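Local coordinates for translation initiation factor eIF2 assembly protein (Schizosaccharomyces pombe, PDB 4ZGP) that acts as an ATP-dependent chaperone that binds the gamma subunit of eIF2 and lets it assemble with the alpha and beta subunits, at residues F150-H153 and D154-A158; P187-A190 and S191-F194. All blocks are in the same frame, centred on the assembly; numbering follows the deposited sequence. Where two conformers were deposited one is given.

Both contacts are local and partly buried. They lie on opposite sides of the chain's centre, and their nearest atoms are about 12 Å apart. Contact 1 sits on helix 149-157, and its i to i+4 backbone bonds carry most of it. Its buried side faces helix 56-62 and the loop with Trp118 and Ser119, while its histidines sit nearer the surface. Contact 2 is a tight turn leading into strand 193-199 of the mixed sheet. It has fewer backbone bonds but touches ADP directly, at the ribose and the adenine. Contact 1 does not touch ADP, but Phe150, Asp154 and Ala158 meet the ATP-binding residues Lys122 and Trp118. The two share no helix or strand.

Contact 1. Residues F150-H153 and D154-A158; sequences FVAH and DLNHA
Phe150 and Val151 offer their carbonyls to the amides of Asp154 and Leu155 in regular i to i+4 helical bonds, of 3.1 Å from Asp154 N to Phe150 O. The bond from Asn156 N to Ala152 O is weak, and His157 N donates to His153 O in the same i to i+4 pattern. The chief side-chain contact joins His153 and His157. His157 CB lies over one face of the His153 ring, 3.7 Å from its centroid, in a CH-pi contact. His153 CG is anti to the backbone N (chi1 -171°), which brings ND1 and CE1 against that CB. The two rings meet obliquely, with planes at 39°. The His157 ring is tethered through ND1 to Asp160. Without the His153 ring, as with an alanine here, His157 CB would probably lose the face it packs on, and a gap would open beside Arg265. On the buried side Val151 CG1 approaches Leu155 CD1 at 4.4 Å, and Leu155 also packs on Leu59 and Leu62. Asp154 is buried, but Ser119 OG binds its OD1 and Trp118 N its OD2. Both carboxylate oxygens are therefore satisfied, and this ties the helix to the loop that carries ATP-binding Trp118.

Contact 2. Residues P187-A190 and S191-F194; sequences PMHA and STEF. With ADP (adenosine-5'-diphosphate), chain C.
His189 and Thr192 close a type I beta turn in this ATP-grasp protein, just where the loop after strand 180-184 enters strand 193-199. Thr192 N donates to His189 O at 3.1 Å, nearly straight at 164° but from above the carbonyl plane. A weak bond from Glu193 N to Ala190 O continues the turn. Ser191 CB sits over one face of the His189 ring, offset toward the rim. Thr192 crosses the His189 side chain at about a right angle, with CG2 3.9 Å from His189 CD2. Its OG1 is bound to Ile249 O, and Ser191 OG to Asp210, so the turn is fastened at both hydroxyls.

The Glu193 side chain runs from the turn to the nucleotide. In the conformer described here, one of two deposited, CB rests 3.7 Å from Ala190 O. The chain runs extended beyond CG (chi2 -153°), which carries the carboxylate to the ribose. CD lies near the sugar at ADP O3'. At the tip of this conformer the two oxygens divide the work. OE2 makes a salt bridge with Arg209, another ATP-binding residue. OE1 accepts a bond from ADP O3' at 2.7 Å and a second from a water that also donates to Ala190 O. In this conformer the turn and the carboxylate are thus linked through one water molecule. The salt bridge would be expected to stabilise the negative charge and limit rotation of the group.

Met188 approaches the nucleoside as well. Its CG lies 3.9 Å from ADP N3 on the adenine. Its sulfur reaches the neighbouring ribose hydroxyl, with Met188 SD 3.5 Å from ADP O2'.

Contact 1. Residues F150-H153 and D154-A158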
# COMPACT_ATOMS: atom_id res chain seq x y z
N PHE A 150 -6.53 -1.68 9.76
CA PHE A 150 -6.16 -2.13 8.42
C PHE A 150 -5.35 -3.40 8.52
O PHE A 150 -5.59 -4.35 7.79
CB PHE A 150 -5.37 -1.06 7.67
CG PHE A 150 -6.19 0.15 7.30
CD1 PHE A 150 -7.47 0.01 6.79
CD2 PHE A 150 -5.67 1.42 7.45
CE1 PHE A 150 -8.22 1.13 6.44
CE2 PHE A 150 -6.42 2.55 7.11
CZ PHE A 150 -7.70 2.40 6.60
N VAL A 151 -4.37 -3.40 9.42
CA VAL A 151 -3.52 -4.58 9.63
C VAL A 151 -4.38 -5.76 10.10
O VAL A 151 -4.21 -6.88 9.63
CB VAL A 151 -2.38 -4.28 10.64
CG1 VAL A 151 -1.68 -5.56 11.05
CG2 VAL A 151 -1.39 -3.30 10.04
N ALA A 152 -5.32 -5.48 11.00
CA ALA A 152 -6.23 -6.49 11.50
C ALA A 152 -7.08 -7.06 10.37
O ALA A 152 -7.42 -8.24 10.38
CB ALA A 152 -7.13 -5.91 12.61
N HIS A 153 -7.43 -6.22 9.41
CA HIS A 153 -8.19 -6.69 8.26
C HIS A 153 -7.37 -7.64 7.40
O HIS A 153 -7.89 -8.64 6.89
CB HIS A 153 -8.71 -5.54 7.41
CG HIS A 153 -9.67 -5.98 6.36
ND1 HIS A 153 -11.00 -6.25 6.63
CD2 HIS A 153 -9.50 -6.25 5.04
CE1 HIS A 153 -11.60 -6.64 5.52
NE2 HIS A 153 -10.71 -6.65 4.54
N ASP A 154 -6.08 -7.33 7.23
CA ASP A 154 -5.17 -8.23 6.52
C ASP A 154 -5.12 -9.59 7.20
O ASP A 154 -5.11 -10.64 6.54
CB ASP A 154 -3.74 -7.66 6.49
CG ASP A 154 -3.54 -6.56 5.45
OD1 ASP A 154 -4.52 -6.01 4.91
OD2 ASP A 154 -2.36 -6.22 5.21
N LEU A 155 -5.04 -9.56 8.53
CA LEU A 155 -4.84 -10.77 9.34
C LEU A 155 -6.07 -11.68 9.40
O LEU A 155 -5.94 -12.90 9.51
CB LEU A 155 -4.42 -10.38 10.76
CG LEU A 155 -2.94 -10.01 10.90
CD1 LEU A 155 -2.59 -9.71 12.34
CD2 LEU A 155 -2.05 -11.13 10.35
N ASN A 156 -7.26 -11.09 9.32
CA ASN A 156 -8.49 -11.86 9.58
C ASN A 156 -9.49 -11.93 8.42
O ASN A 156 -10.36 -12.80 8.42
CB ASN A 156 -9.20 -11.28 10.81
CG ASN A 156 -8.31 -11.25 12.04
OD1 ASN A 156 -7.66 -12.24 12.37
ND2 ASN A 156 -8.26 -10.10 12.71
N HIS A 157 -9.41 -11.02 7.46
CA HIS A 157 -10.46 -10.90 6.46
C HIS A 157 -9.98 -10.67 5.04
O HIS A 157 -10.76 -10.24 4.20
CB HIS A 157 -11.41 -9.75 6.83
CG HIS A 157 -12.09 -9.92 8.15
ND1 HIS A 157 -12.97 -10.95 8.41
CD2 HIS A 157 -12.02 -9.19 9.29
CE1 HIS A 157 -13.41 -10.85 9.65
NE2 HIS A 157 -12.85 -9.79 10.20
N ALA A 158 -8.71 -10.97 4.77
CA ALA A 158 -8.09 -10.56 3.50
C ALA A 158 -8.80 -11.12 2.27
O ALA A 158 -8.81 -10.47 1.22
CB ALA A 158 -6.64 -10.98 3.48

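Contact 2. Residues P187-A190 and S191-F194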
# COMPACT_ATOMS: atom_id res chain seq x y z
N PRO A 187 11.08 11.09 4.46
CA PRO A 187 10.05 12.13 4.54
C PRO A 187 9.44 12.32 3.15
O PRO A 187 10.18 12.47 2.18
CB PRO A 187 10.83 13.36 5.00
CG PRO A 187 12.23 13.13 4.47
CD PRO A 187 12.45 11.64 4.55
N MET A 188 8.12 12.27 3.02
CA MET A 188 7.53 12.48 1.71
C MET A 188 6.48 13.58 1.75
O MET A 188 5.74 13.70 2.72
CB MET A 188 6.95 11.18 1.13
CG MET A 188 5.94 10.46 1.98
SD MET A 188 4.84 9.42 0.97
CE MET A 188 5.97 8.45 -0.00
N HIS A 189 6.45 14.39 0.70
CA HIS A 189 5.45 15.46 0.59
C HIS A 189 4.09 14.83 0.33
O HIS A 189 3.87 14.26 -0.73
CB HIS A 189 5.82 16.43 -0.53
CG HIS A 189 5.09 17.74 -0.46
ND1 HIS A 189 4.29 18.10 0.61
CD2 HIS A 189 5.07 18.80 -1.31
CE1 HIS A 189 3.80 19.31 0.41
NE2 HIS A 189 4.26 19.76 -0.75
N ALA A 190 3.18 14.92 1.29
CA ALA A 190 1.90 14.22 1.19
C ALA A 190 1.13 14.62 -0.06
O ALA A 190 0.37 13.80 -0.61
CB ALA A 190 1.06 14.48 2.44
N SER A 191 1.31 15.86 -0.50
CA SER A 191 0.51 16.42 -1.58
C SER A 191 1.05 16.09 -2.97
O SER A 191 0.45 16.47 -3.96
CB SER A 191 0.39 17.94 -1.44
OG SER A 191 -0.29 18.31 -0.25
N THR A 192 2.20 15.43 -3.06
CA THR A 192 2.65 14.99 -4.38
C THR A 192 2.59 13.46 -4.48
O THR A 192 3.35 12.85 -5.25
CB THR A 192 4.05 15.52 -4.74
OG1 THR A 192 5.01 14.98 -3.85
CG2 THR A 192 4.09 17.06 -4.66
N GLU A 193 1.67 12.89 -3.72
CA GLU A 193 1.36 11.48 -3.88
C GLU A 193 0.01 11.35 -4.59
O GLU A 193 -0.90 12.15 -4.37
CB GLU A 193 1.34 10.74 -2.54
CG GLU A 193 1.87 9.32 -2.65
CD GLU A 193 1.32 8.38 -1.62
OE1 GLU A 193 1.02 8.82 -0.49
OE2 GLU A 193 1.19 7.18 -1.96
N PHE A 194 -0.10 10.34 -5.45
CA PHE A 194 -1.32 10.18 -6.24
C PHE A 194 -1.80 8.74 -6.21
O PHE A 194 -1.01 7.82 -6.04
CB PHE A 194 -1.09 10.60 -7.71
CG PHE A 194 -0.64 12.02 -7.87
CD1 PHE A 194 -1.58 13.04 -7.97
CD2 PHE A 194 0.72 12.34 -7.86
CE1 PHE A 194 -1.17 14.38 -8.09
CE2 PHE A 194 1.14 13.68 -8.00
CZ PHE A 194 0.19 14.69 -8.12
PB ADP C . -1.85 2.18 1.47
O1B ADP C . -1.72 1.88 -0.01
O2B ADP C . -2.35 1.01 2.30
O3B ADP C . -2.49 3.53 1.70
PA ADP C . 0.92 3.04 1.36
O1A ADP C . 0.50 3.49 -0.02
O2A ADP C . 2.13 2.15 1.59
O3A ADP C . -0.34 2.31 2.06
O5' ADP C . 1.13 4.37 2.23
C5' ADP C . 0.17 4.83 3.18
C4' ADP C . 0.64 6.22 3.56
O4' ADP C . 1.78 6.11 4.42
C3' ADP C . 1.10 6.99 2.33
O3' ADP C . 0.10 7.90 1.88
C2' ADP C . 2.36 7.71 2.76
O2' ADP C . 2.08 9.08 3.07
C1' ADP C . 2.82 7.01 4.03
N9 ADP C . 4.03 6.23 3.68
C8 ADP C . 4.03 5.05 3.03
N7 ADP C . 5.30 4.59 2.87
C5 ADP C . 6.14 5.49 3.43
C6 ADP C . 7.60 5.61 3.62
N6 ADP C . 8.42 4.63 3.14
N1 ADP C . 8.08 6.70 4.26
C2 ADP C . 7.24 7.65 4.73
N3 ADP C . 5.90 7.61 4.60
C4 ADP C . 5.30 6.57 3.97
O HOH W 1 -0.33 11.48 0.72